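Local coordinates for protein pectate lyase (Paenibacillus sp. 0602, PDB 5GT5) that cleaves polygalacturonate, and probably partly methylated pectin, by endo-acting elimination, as a secreted polysaccharide lyase of family 1 that probably depends on calcium, at residues H166-K171 with T192-D197; N170-G175 with G241-G246; I327-N332 with N350-P355; T359-I364 with A395-S400. The protein carries 1 engineered substitution. All coordinates share one frame; numbering follows the deposited sequence. Where two conformers were deposited one is given.

The four contacts follow the right-handed parallel beta-helix of a family 1 polysaccharide lyase from its middle coils onward. Interactions 1 and 2 start from the same stretch, share N170 and K171, and have centres about 9 Å apart; interaction 1 pairs strands 168-169 and 184-194, and interaction 2 ties the following loop to the one after helix 233-241, beside the likely calcium site. Interactions 3 and 4 come later in the chain, with centres about 7 Å apart and about 21 to 31 Å from the first two. They link strands 324-329 and 363-367 to loops, so coils are bound toward the C-terminal end of the beta-helix, interaction 3 still close to the likely active-site arginine.

Interaction 1 (H166-K171 with T192-D197); sequences HCVFNK and TFKGDD. Engineered in segment 166-171: V168 (natural residue Gly).
The rings of F169 and F193 lie side by side with planes only 2° apart, yet slid so far that they barely overlap, the centroids being 4.9 Å apart. CD1 of F169 comes to 3.3 Å from CE2 of F193, and T192 O sits at the edge of the F169 ring, near its plane; Y270 stacks on F193, aligning aromatics from coil to coil. In both phenylalanines CG is anti to the carbonyl carbon and chi2 is 83°, which together give the rings the same slant. A parallel ladder joins these successive coils of the beta-helix: T192 N donates to C167 O, F169 N to T192 O at 2.8 Å, and K194 N to F169 O at 2.9 Å. V168, an engineered residue, lies on the other face beside T192, its CG2 3.9 Å from T192 CB. K194 runs alongside N170, whose OD1 is 3.3 Å from K194 CE while ND2 donates to F132 O on strand 131-133. Replacing F169 with an alanine would probably leave a gap beside F193 CE2. A water donates to both N170 O and K194 O, so aromatic packing and direct strand pairing give way to a water bridge as the strands part.

Interaction 2 (N170-G175 with G241-G246); sequences NKAYDG and GSQKKG
The carboxamide of Q243 faces the backbone of A172, and its two ends serve opposite roles. OE1 accepts from A172 N at 2.9 Å, a fairly straight bond (166°) whose donor stands above the carbonyl plane of the amide. NE2 donates to A172 O at 3.2 Å and, within its own segment, to K245 O at 2.9 Å, both acceptors lying close to the amide plane, so the flat group is fixed in rotation. A bend at chi2 (62°), after a CG set anti to the backbone N, turns the amide toward A172. K171, bent at chi2 and chi3, lays CD 3.4 Å from G241 O and brings NZ to S242 O at 2.9 Å; S240 O takes a second bond from this ammonium, and a water joins it to Q243 OE1 and K244 N. The extended K245 crosses D174 obliquely, its NZ meeting OD1, in the conformer described, from above the carboxylate plane in a 3.1 Å salt bridge. D174 is a likely calcium ligand together with nearby D152, and K245 lies close to R276, the probable active-site arginine. Loops from successive coils thus meet beside the calcium site and catalytic groove characteristic of the pectate lyase beta-helix.

Interaction 3 (I327-N332 with N350-P355); sequences ISTESN and NNQTDP
Two carbonyl oxygens, S328 O and N350 O, stand only 3.1 Å apart although both are acceptors, and no direct hydrogen bond joins the two segments. A weak CA-H contact accompanies them: N350 CA lies 3.2 Å from S328 O. The chain diverges where strand 324-329 has paired with 346-349 in a parallel sheet of the beta-helix that also holds 279-281, and the buried N351 N finds no partner. The Q352 chain crosses I327 and T329 at about a right angle, its CG resting 3.6 Å from I327 CG2 and 4.0 Å from T329 CG2. CG of Q352 is anti to the carbonyl carbon (chi1 -61°), and a bend at chi2 lays CD also near I327 CG2. The I327 side chain is about 5 Å from that of R276, the likely active-site arginine. At the end of the strand, T329 to N332 form a type I' turn, and a water donating to E330 OE2 also bonds T353 OG1; E330 is salt-bridged to R281. N351 turns back on its own loop: OD1 accepts from D354 N at 3.0 Å in the carbonyl plane, an Asx motif, while ND2 bonds T361 OG1. Direct contact thus rests on methyl and methylene packing and one water bridge, polar side chains having other partners (S328 with K363, N350 with A394, Q352 with R349), while the two facing oxygens probably repel.

Interaction 4 (T359-I364 with A395-S400); sequences TYTGKI and AIKPFS
K363 lays its aliphatic chain across K397 at about a right angle, CG of K363 3.8 Å from K397 CB, and then bends at chi3 (-74°) toward S400. Its NZ donates to S400 O at 3.0 Å, from well above that carbonyl plane, and to S400 OG at 3.1 Å, with N402 OD1 as a further acceptor. CD of the same chain passes 3.4 Å from P398 O. K397, extended beyond CG, passes T361 at a slant and brings NZ to T361 O at 2.9 Å; A358 O also accepts from it. CG2 of T361 lies 3.7 Å from A395 O and also touches K397 CG. F399 meets strand 363-367 with its ring edge, CD1 lying 3.8 Å from I364 N, which is in the ring plane. Three waters bridge the segments, one accepting from I364 N and donating to K397 O. Putting an alanine at K363 would probably leave both S400 oxygens without their ammonium donor and uncover the flank of K397. Both lysines thus spend their charge on neutral oxygens, carbonyls above all, while their methylenes pack; side chains and water fasten loop 395-400 to the start of strand 363-367 and the residues before it, on a late coil of the beta-helix.

Interaction 1 (H166-K171 with T192-D197)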
loop_
_atom_site.group_PDB
_atom_site.type_symbol
_atom_site.label_atom_id
_atom_site.label_comp_id
_atom_site.label_asym_id
_atom_site.label_seq_id
_atom_site.Cartn_x
_atom_site.Cartn_y
_atom_site.Cartn_z
ATOM N N HIS A 166 9.492 19.151 -3.015
ATOM C CA HIS A 166 10.481 20.222 -2.829
ATOM C C HIS A 166 11.912 19.748 -3.082
ATOM O O HIS A 166 12.866 20.113 -2.387
ATOM C CB HIS A 166 10.337 20.874 -1.445
ATOM C CG HIS A 166 9.213 21.862 -1.362
ATOM N ND1 HIS A 166 7.959 21.527 -0.898
ATOM C CD2 HIS A 166 9.169 23.170 -1.705
ATOM C CE1 HIS A 166 7.183 22.605 -0.943
ATOM N NE2 HIS A 166 7.881 23.602 -1.456
ATOM N N CYS A 167 12.069 18.961 -4.132
ATOM C CA CYS A 167 13.393 18.560 -4.579
ATOM C C CYS A 167 13.736 19.228 -5.894
ATOM O O CYS A 167 12.854 19.739 -6.594
ATOM C CB CYS A 167 13.487 17.033 -4.735
ATOM S SG CYS A 167 13.422 16.146 -3.147
ATOM N N VAL A 168 15.026 19.248 -6.202
ATOM C CA VAL A 168 15.547 19.787 -7.458
ATOM C C VAL A 168 16.438 18.757 -8.124
ATOM O O VAL A 168 17.269 18.136 -7.449
ATOM C CB VAL A 168 16.333 21.054 -7.195
ATOM C CG1 VAL A 168 17.018 21.579 -8.481
ATOM C CG2 VAL A 168 15.389 22.035 -6.731
ATOM N N PHE A 169 16.247 18.573 -9.434
ATOM C CA PHE A 169 17.006 17.597 -10.210
ATOM C C PHE A 169 17.646 18.308 -11.383
ATOM O O PHE A 169 16.988 19.092 -12.064
ATOM C CB PHE A 169 16.081 16.485 -10.708
ATOM C CG PHE A 169 15.382 15.738 -9.610
ATOM C CD1 PHE A 169 14.216 16.241 -9.036
ATOM C CD2 PHE A 169 15.915 14.553 -9.130
ATOM C CE1 PHE A 169 13.561 15.546 -8.039
ATOM C CE2 PHE A 169 15.273 13.848 -8.116
ATOM C CZ PHE A 169 14.099 14.342 -7.567
ATOM N N ASN A 170 18.927 18.015 -11.598
ATOM C CA ASN A 170 19.698 18.572 -12.705
ATOM C C ASN A 170 19.856 17.510 -13.794
ATOM O O ASN A 170 19.057 16.581 -13.846
ATOM C CB ASN A 170 21.047 19.067 -12.172
ATOM C CG ASN A 170 20.905 20.253 -11.241
ATOM O OD1 ASN A 170 20.895 21.412 -11.697
ATOM N ND2 ASN A 170 20.807 19.988 -9.934
ATOM N N LYS A 171 20.889 17.574 -14.619
ATOM C CA LYS A 171 21.033 16.598 -15.698
ATOM C C LYS A 171 21.327 15.212 -15.145
ATOM O O LYS A 171 22.073 15.047 -14.168
ATOM C CB LYS A 171 22.193 17.003 -16.619
ATOM C CG LYS A 171 21.925 18.202 -17.509
ATOM C CD LYS A 171 21.479 17.775 -18.865
ATOM C CE LYS A 171 22.642 17.152 -19.692
ATOM N NZ LYS A 171 21.941 16.603 -20.896
ATOM N N THR A 192 11.583 20.923 -8.920
ATOM C CA THR A 192 12.170 21.493 -10.135
ATOM C C THR A 192 13.023 20.450 -10.828
ATOM O O THR A 192 13.817 19.756 -10.171
ATOM C CB THR A 192 13.051 22.688 -9.756
ATOM O OG1 THR A 192 12.191 23.732 -9.254
ATOM C CG2 THR A 192 13.822 23.186 -10.984
ATOM N N PHE A 193 12.839 20.328 -12.150
ATOM C CA PHE A 193 13.628 19.467 -13.008
ATOM C C PHE A 193 14.178 20.388 -14.072
ATOM O O PHE A 193 13.396 21.022 -14.777
ATOM C CB PHE A 193 12.716 18.371 -13.601
ATOM C CG PHE A 193 11.968 17.571 -12.555
ATOM C CD1 PHE A 193 10.770 18.055 -11.997
ATOM C CD2 PHE A 193 12.473 16.345 -12.118
ATOM C CE1 PHE A 193 10.085 17.310 -11.038
ATOM C CE2 PHE A 193 11.814 15.608 -11.141
ATOM C CZ PHE A 193 10.638 16.082 -10.581
ATOM N N LYS A 194 15.502 20.512 -14.146
ATOM C CA LYS A 194 16.097 21.491 -15.071
ATOM C C LYS A 194 17.326 20.931 -15.738
ATOM O O LYS A 194 17.981 19.983 -15.287
ATOM C CB LYS A 194 16.460 22.798 -14.361
ATOM C CG LYS A 194 17.445 22.638 -13.239
ATOM C CD LYS A 194 17.701 23.984 -12.539
ATOM C CE LYS A 194 18.610 23.820 -11.355
ATOM N NZ LYS A 194 18.874 25.161 -10.734
ATOM N N GLY A 195 17.642 21.549 -16.860
ATOM C CA GLY A 195 18.869 21.241 -17.567
ATOM C C GLY A 195 20.024 22.119 -17.146
ATOM O O GLY A 195 19.985 22.822 -16.116
ATOM N N ASP A 196 21.089 22.038 -17.938
ATOM C CA ASP A 196 22.306 22.804 -17.719
ATOM C C ASP A 196 22.144 24.207 -18.317
ATOM O O ASP A 196 21.582 24.362 -19.395
ATOM C CB ASP A 196 23.440 22.053 -18.440
ATOM C CG ASP A 196 24.831 22.640 -18.155
ATOM O OD1 ASP A 196 25.501 22.174 -17.206
ATOM O OD2 ASP A 196 25.273 23.511 -18.929
ATOM N N ASP A 197 22.686 25.221 -17.649
ATOM C CA ASP A 197 22.498 26.593 -18.135
ATOM C C ASP A 197 23.564 27.122 -19.077
ATOM O O ASP A 197 23.459 28.257 -19.540
ATOM C CB ASP A 197 22.291 27.557 -16.972
ATOM C CG ASP A 197 23.577 27.850 -16.186
ATOM O OD1 ASP A 197 24.665 27.248 -16.407
ATOM O OD2 ASP A 197 23.476 28.694 -15.266
HETATM O O HOH W 1 16.670 17.509 -15.206
#

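Interaction 2 (N170-G175 with G241-G246)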
loop_
_atom_site.group_PDB
_atom_site.type_symbol
_atom_site.label_atom_id
_atom_site.label_comp_id
_atom_site.label_asym_id
_atom_site.label_seq_id
_atom_site.Cartn_x
_atom_site.Cartn_y
_atom_site.Cartn_z
ATOM N N ASN A 170 18.927 18.015 -11.598
ATOM C CA ASN A 170 19.698 18.572 -12.705
ATOM C C ASN A 170 19.856 17.510 -13.794
ATOM O O ASN A 170 19.057 16.581 -13.846
ATOM C CB ASN A 170 21.047 19.067 -12.172
ATOM C CG ASN A 170 20.905 20.253 -11.241
ATOM O OD1 ASN A 170 20.895 21.412 -11.697
ATOM N ND2 ASN A 170 20.807 19.988 -9.934
ATOM N N LYS A 171 20.889 17.574 -14.619
ATOM C CA LYS A 171 21.033 16.598 -15.698
ATOM C C LYS A 171 21.327 15.212 -15.145
ATOM O O LYS A 171 22.073 15.047 -14.168
ATOM C CB LYS A 171 22.193 17.003 -16.619
ATOM C CG LYS A 171 21.925 18.202 -17.509
ATOM C CD LYS A 171 21.479 17.775 -18.865
ATOM C CE LYS A 171 22.642 17.152 -19.692
ATOM N NZ LYS A 171 21.941 16.603 -20.896
ATOM N N ALA A 172 20.754 14.201 -15.784
ATOM C CA ALA A 172 21.112 12.821 -15.505
ATOM C C ALA A 172 21.369 12.098 -16.812
ATOM O O ALA A 172 20.744 12.383 -17.834
ATOM C CB ALA A 172 19.985 12.098 -14.724
ATOM N N TYR A 173 22.276 11.134 -16.750
ATOM C CA TYR A 173 22.578 10.292 -17.890
ATOM C C TYR A 173 21.313 9.652 -18.442
ATOM O O TYR A 173 21.067 9.704 -19.654
ATOM C CB TYR A 173 23.624 9.246 -17.486
ATOM C CG TYR A 173 24.087 8.312 -18.578
ATOM C CD1 TYR A 173 23.300 7.224 -18.947
ATOM C CD2 TYR A 173 25.299 8.508 -19.243
ATOM C CE1 TYR A 173 23.697 6.345 -19.942
ATOM C CE2 TYR A 173 25.730 7.593 -20.226
ATOM C CZ TYR A 173 24.909 6.536 -20.583
ATOM O OH TYR A 173 25.302 5.626 -21.533
ATOM N N ASP A 174 20.523 9.047 -17.561
ATOM C CA ASP A 174 19.258 8.430 -17.955
ATOM C C ASP A 174 18.110 9.211 -17.315
ATOM O O ASP A 174 17.928 10.391 -17.602
ATOM C CB ASP A 174 19.298 6.935 -17.556
ATOM C CG ASP A 174 18.235 6.078 -18.205
ATOM O OD1 ASP A 174 17.487 6.549 -19.075
ATOM O OD2 ASP A 174 18.206 4.865 -17.867
ATOM N N GLY A 175 17.342 8.591 -16.439
ATOM C CA GLY A 175 16.139 9.245 -15.936
ATOM C C GLY A 175 16.305 10.065 -14.670
ATOM O O GLY A 175 17.288 9.953 -13.919
ATOM N N GLY A 241 22.529 20.841 -23.249
ATOM C CA GLY A 241 22.069 21.424 -21.996
ATOM C C GLY A 241 20.759 20.875 -21.500
ATOM O O GLY A 241 20.575 20.715 -20.291
ATOM N N SER A 242 19.825 20.613 -22.398
ATOM C CA SER A 242 18.533 20.052 -21.976
ATOM C C SER A 242 18.623 18.592 -21.545
ATOM O O SER A 242 19.523 17.854 -21.948
ATOM C CB SER A 242 17.485 20.224 -23.082
ATOM O OG SER A 242 17.947 19.744 -24.324
ATOM N N GLN A 243 17.708 18.209 -20.660
ATOM C CA GLN A 243 17.702 16.842 -20.115
ATOM C C GLN A 243 16.933 15.923 -21.052
ATOM O O GLN A 243 15.824 16.240 -21.460
ATOM C CB GLN A 243 17.038 16.884 -18.732
ATOM C CG GLN A 243 16.672 15.511 -18.157
ATOM C CD GLN A 243 17.879 14.625 -17.926
ATOM O OE1 GLN A 243 19.026 15.116 -17.898
ATOM N NE2 GLN A 243 17.643 13.329 -17.739
ATOM N N LYS A 244 17.504 14.788 -21.427
ATOM C CA LYS A 244 16.868 13.932 -22.454
ATOM C C LYS A 244 15.624 13.212 -21.950
ATOM O O LYS A 244 14.639 13.101 -22.667
ATOM C CB LYS A 244 17.881 12.913 -22.983
ATOM C CG LYS A 244 17.408 12.019 -24.120
ATOM C CD LYS A 244 17.150 12.840 -25.364
ATOM C CE LYS A 244 18.450 13.274 -26.030
ATOM N NZ LYS A 244 18.209 13.997 -27.326
ATOM N N LYS A 245 15.650 12.720 -20.720
ATOM C CA LYS A 245 14.558 11.867 -20.196
ATOM C C LYS A 245 14.061 12.343 -18.836
ATOM O O LYS A 245 14.863 12.603 -17.935
ATOM C CB LYS A 245 15.037 10.397 -20.045
ATOM C CG LYS A 245 15.356 9.682 -21.348
ATOM C CD LYS A 245 16.252 8.488 -21.094
ATOM C CE LYS A 245 16.694 7.806 -22.377
ATOM N NZ LYS A 245 17.940 7.010 -22.152
ATOM N N GLY A 246 12.743 12.426 -18.663
ATOM C CA GLY A 246 12.152 12.803 -17.396
ATOM C C GLY A 246 11.785 11.638 -16.489
ATOM O O GLY A 246 12.608 11.158 -15.714
HETATM O O HOH W 2 20.216 14.363 -20.283
HETATM O O HOH W 3 18.391 11.497 -20.122
#

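Interaction 3 (I327-N332 with N350-P355)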
loop_
_atom_site.group_PDB
_atom_site.type_symbol
_atom_site.label_atom_id
_atom_site.label_comp_id
_atom_site.label_asym_id
_atom_site.label_seq_id
_atom_site.Cartn_x
_atom_site.Cartn_y
_atom_site.Cartn_z
ATOM N N ILE A 327 3.158 11.402 -22.326
ATOM C CA ILE A 327 3.034 10.256 -23.228
ATOM C C ILE A 327 2.316 9.129 -22.492
ATOM O O ILE A 327 2.782 8.673 -21.441
ATOM C CB ILE A 327 4.429 9.747 -23.666
ATOM C CG1 ILE A 327 5.243 10.877 -24.300
ATOM C CG2 ILE A 327 4.262 8.641 -24.719
ATOM C CD1 ILE A 327 6.330 11.436 -23.413
ATOM N N SER A 328 1.193 8.671 -23.036
ATOM C CA SER A 328 0.470 7.531 -22.493
ATOM C C SER A 328 0.545 6.391 -23.494
ATOM O O SER A 328 0.235 6.588 -24.676
ATOM C CB SER A 328 -1.006 7.877 -22.288
ATOM O OG SER A 328 -1.647 6.787 -21.618
ATOM N N THR A 329 0.965 5.212 -23.018
ATOM C CA THR A 329 1.105 4.052 -23.902
ATOM C C THR A 329 0.490 2.819 -23.273
ATOM O O THR A 329 0.283 2.745 -22.054
ATOM C CB THR A 329 2.591 3.732 -24.259
ATOM O OG1 THR A 329 3.268 3.187 -23.104
ATOM C CG2 THR A 329 3.348 4.965 -24.784
ATOM N N GLU A 330 0.236 1.830 -24.134
ATOM C CA GLU A 330 -0.084 0.484 -23.674
ATOM C C GLU A 330 -1.243 0.478 -22.689
ATOM O O GLU A 330 -1.178 -0.097 -21.602
ATOM C CB GLU A 330 1.156 -0.237 -23.084
ATOM C CG GLU A 330 2.318 -0.311 -24.088
ATOM C CD GLU A 330 3.601 -0.896 -23.535
ATOM O OE1 GLU A 330 3.559 -1.533 -22.473
ATOM O OE2 GLU A 330 4.664 -0.678 -24.159
ATOM N N SER A 331 -2.314 1.137 -23.092
ATOM C CA SER A 331 -3.569 1.160 -22.337
ATOM C C SER A 331 -3.506 1.903 -21.012
ATOM O O SER A 331 -4.432 1.832 -20.203
ATOM C CB SER A 331 -4.115 -0.260 -22.106
ATOM O OG SER A 331 -4.321 -0.894 -23.358
ATOM N N ASN A 332 -2.429 2.651 -20.807
ATOM C CA ASN A 332 -2.361 3.533 -19.660
ATOM C C ASN A 332 -3.358 4.695 -19.738
ATOM O O ASN A 332 -3.942 4.947 -20.803
ATOM C CB ASN A 332 -0.974 4.117 -19.680
ATOM N N ASN A 350 0.327 9.394 -27.682
ATOM C CA ASN A 350 -0.451 8.225 -27.296
ATOM C C ASN A 350 0.081 6.881 -27.788
ATOM O O ASN A 350 -0.555 5.873 -27.554
ATOM C CB ASN A 350 -1.943 8.407 -27.669
ATOM C CG ASN A 350 -2.197 8.335 -29.177
ATOM O OD1 ASN A 350 -1.264 8.289 -29.985
ATOM N ND2 ASN A 350 -3.467 8.327 -29.551
ATOM N N ASN A 351 1.223 6.859 -28.469
ATOM C CA ASN A 351 1.750 5.591 -28.969
ATOM C C ASN A 351 3.139 5.819 -29.515
ATOM O O ASN A 351 3.310 6.570 -30.468
ATOM C CB ASN A 351 0.830 5.032 -30.083
ATOM C CG ASN A 351 1.230 3.630 -30.523
ATOM O OD1 ASN A 351 2.419 3.346 -30.691
ATOM N ND2 ASN A 351 0.258 2.753 -30.688
ATOM N N GLN A 352 4.126 5.188 -28.884
ATOM C CA GLN A 352 5.518 5.332 -29.265
ATOM C C GLN A 352 6.073 4.131 -30.027
ATOM O O GLN A 352 7.059 4.264 -30.732
ATOM C CB GLN A 352 6.374 5.450 -28.008
ATOM C CG GLN A 352 6.046 6.648 -27.132
ATOM C CD GLN A 352 6.325 7.935 -27.829
ATOM O OE1 GLN A 352 5.451 8.466 -28.511
ATOM N NE2 GLN A 352 7.548 8.467 -27.667
ATOM N N THR A 353 5.443 2.974 -29.902
ATOM C CA THR A 353 6.078 1.741 -30.366
ATOM C C THR A 353 5.597 1.333 -31.766
ATOM O O THR A 353 6.386 0.880 -32.584
ATOM C CB THR A 353 5.865 0.597 -29.340
ATOM O OG1 THR A 353 6.489 0.953 -28.095
ATOM C CG2 THR A 353 6.486 -0.714 -29.835
ATOM N N ASP A 354 4.318 1.508 -32.041
ATOM C CA ASP A 354 3.774 1.164 -33.355
ATOM C C ASP A 354 2.372 1.737 -33.461
ATOM O O ASP A 354 1.431 1.123 -32.968
ATOM C CB ASP A 354 3.690 -0.355 -33.527
ATOM C CG ASP A 354 3.098 -0.754 -34.894
ATOM O OD1 ASP A 354 2.713 0.151 -35.677
ATOM O OD2 ASP A 354 3.022 -1.973 -35.169
ATOM N N PRO A 355 2.254 2.905 -34.119
ATOM C CA PRO A 355 0.943 3.568 -34.187
ATOM C C PRO A 355 -0.122 2.766 -34.907
ATOM O O PRO A 355 -1.294 3.058 -34.703
ATOM C CB PRO A 355 1.248 4.870 -34.926
ATOM C CG PRO A 355 2.693 5.167 -34.525
ATOM C CD PRO A 355 3.335 3.782 -34.592
HETATM O O HOH W 4 5.217 1.483 -25.714
#

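Interaction 4 (T359-I364 with A395-S400)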
loop_
_atom_site.group_PDB
_atom_site.type_symbol
_atom_site.label_atom_id
_atom_site.label_comp_id
_atom_site.label_asym_id
_atom_site.label_seq_id
_atom_site.Cartn_x
_atom_site.Cartn_y
_atom_site.Cartn_z
ATOM N N THR A 359 -2.791 -1.988 -29.319
ATOM C CA THR A 359 -2.288 -2.521 -28.055
ATOM C C THR A 359 -1.242 -1.592 -27.462
ATOM O O THR A 359 -1.093 -1.516 -26.229
ATOM C CB THR A 359 -1.683 -3.923 -28.253
ATOM O OG1 THR A 359 -2.670 -4.764 -28.880
ATOM C CG2 THR A 359 -1.276 -4.559 -26.945
ATOM N N TYR A 360 -0.536 -0.870 -28.323
ATOM C CA TYR A 360 0.517 0.050 -27.879
ATOM C C TYR A 360 0.014 1.475 -27.588
ATOM O O TYR A 360 0.758 2.317 -27.089
ATOM C CB TYR A 360 1.689 0.042 -28.861
ATOM C CG TYR A 360 2.497 -1.238 -28.785
ATOM C CD1 TYR A 360 3.363 -1.479 -27.721
ATOM C CD2 TYR A 360 2.329 -2.242 -29.738
ATOM C CE1 TYR A 360 4.072 -2.666 -27.644
ATOM C CE2 TYR A 360 3.031 -3.426 -29.664
ATOM C CZ TYR A 360 3.905 -3.629 -28.614
ATOM O OH TYR A 360 4.623 -4.808 -28.517
ATOM N N THR A 361 -1.252 1.746 -27.884
ATOM C CA THR A 361 -1.825 3.069 -27.647
ATOM C C THR A 361 -2.306 3.233 -26.215
ATOM O O THR A 361 -2.916 2.343 -25.634
ATOM C CB THR A 361 -3.018 3.294 -28.590
ATOM O OG1 THR A 361 -2.550 3.173 -29.932
ATOM C CG2 THR A 361 -3.640 4.700 -28.389
ATOM N N GLY A 362 -1.983 4.377 -25.610
ATOM C CA GLY A 362 -2.529 4.712 -24.319
ATOM C C GLY A 362 -3.631 5.755 -24.429
ATOM O O GLY A 362 -3.827 6.372 -25.507
ATOM N N LYS A 363 -4.365 5.930 -23.331
ATOM C CA LYS A 363 -5.405 6.956 -23.217
ATOM C C LYS A 363 -4.808 8.193 -22.594
ATOM O O LYS A 363 -4.080 8.116 -21.609
ATOM C CB LYS A 363 -6.552 6.466 -22.345
ATOM C CG LYS A 363 -7.249 5.199 -22.871
ATOM C CD LYS A 363 -8.229 4.576 -21.891
ATOM C CE LYS A 363 -7.515 3.857 -20.747
ATOM N NZ LYS A 363 -8.505 3.227 -19.843
ATOM N N ILE A 364 -5.133 9.357 -23.139
ATOM C CA ILE A 364 -4.550 10.617 -22.649
ATOM C C ILE A 364 -5.505 11.772 -22.930
ATOM O O ILE A 364 -6.102 11.860 -24.011
ATOM C CB ILE A 364 -3.146 10.874 -23.249
ATOM C CG1 ILE A 364 -2.497 12.120 -22.651
ATOM C CG2 ILE A 364 -3.183 10.925 -24.796
ATOM C CD1 ILE A 364 -0.960 12.162 -22.817
ATOM N N ALA A 395 -4.622 6.291 -33.661
ATOM C CA ALA A 395 -6.063 6.399 -33.492
ATOM C C ALA A 395 -6.349 6.569 -32.014
ATOM O O ALA A 395 -5.798 5.850 -31.157
ATOM C CB ALA A 395 -6.735 5.154 -34.022
ATOM N N ILE A 396 -7.207 7.538 -31.691
ATOM C CA ILE A 396 -7.371 7.960 -30.297
ATOM C C ILE A 396 -8.283 7.008 -29.538
ATOM O O ILE A 396 -9.366 6.669 -30.005
ATOM C CB ILE A 396 -7.883 9.424 -30.234
ATOM C CG1 ILE A 396 -6.837 10.346 -30.843
ATOM C CG2 ILE A 396 -8.257 9.848 -28.808
ATOM C CD1 ILE A 396 -7.322 11.766 -31.176
ATOM N N LYS A 397 -7.848 6.562 -28.371
ATOM C CA LYS A 397 -8.692 5.814 -27.468
ATOM C C LYS A 397 -9.412 6.762 -26.526
ATOM O O LYS A 397 -8.775 7.568 -25.873
ATOM C CB LYS A 397 -7.850 4.865 -26.600
ATOM C CG LYS A 397 -7.266 3.658 -27.348
ATOM C CD LYS A 397 -6.494 2.755 -26.392
ATOM C CE LYS A 397 -6.104 1.417 -26.996
ATOM N NZ LYS A 397 -5.273 0.655 -26.002
ATOM N N PRO A 398 -10.738 6.667 -26.428
ATOM C CA PRO A 398 -11.464 7.558 -25.525
ATOM C C PRO A 398 -10.901 7.484 -24.095
ATOM O O PRO A 398 -10.606 6.400 -23.590
ATOM C CB PRO A 398 -12.905 7.011 -25.578
ATOM C CG PRO A 398 -13.006 6.384 -26.949
ATOM C CD PRO A 398 -11.639 5.776 -27.187
ATOM N N PHE A 399 -10.747 8.632 -23.455
ATOM C CA PHE A 399 -10.140 8.645 -22.141
ATOM C C PHE A 399 -11.018 8.034 -21.062
ATOM O O PHE A 399 -12.225 8.283 -20.993
ATOM C CB PHE A 399 -9.717 10.059 -21.723
ATOM C CG PHE A 399 -9.033 10.075 -20.389
ATOM C CD1 PHE A 399 -7.673 9.798 -20.302
ATOM C CD2 PHE A 399 -9.753 10.302 -19.234
ATOM C CE1 PHE A 399 -7.050 9.742 -19.100
ATOM C CE2 PHE A 399 -9.135 10.269 -18.011
ATOM C CZ PHE A 399 -7.765 9.984 -17.931
ATOM N N SER A 400 -10.394 7.239 -20.205
ATOM C CA SER A 400 -10.991 6.803 -18.945
ATOM C C SER A 400 -9.836 6.330 -18.071
ATOM O O SER A 400 -8.800 5.899 -18.599
ATOM C CB SER A 400 -12.005 5.675 -19.160
ATOM O OG SER A 400 -11.371 4.485 -19.578
HETATM O O HOH W 5 -4.897 3.296 -31.365
HETATM O O HOH W 6 -5.335 7.810 -27.271
HETATM O O HOH W 7 -6.847 9.369 -25.555
#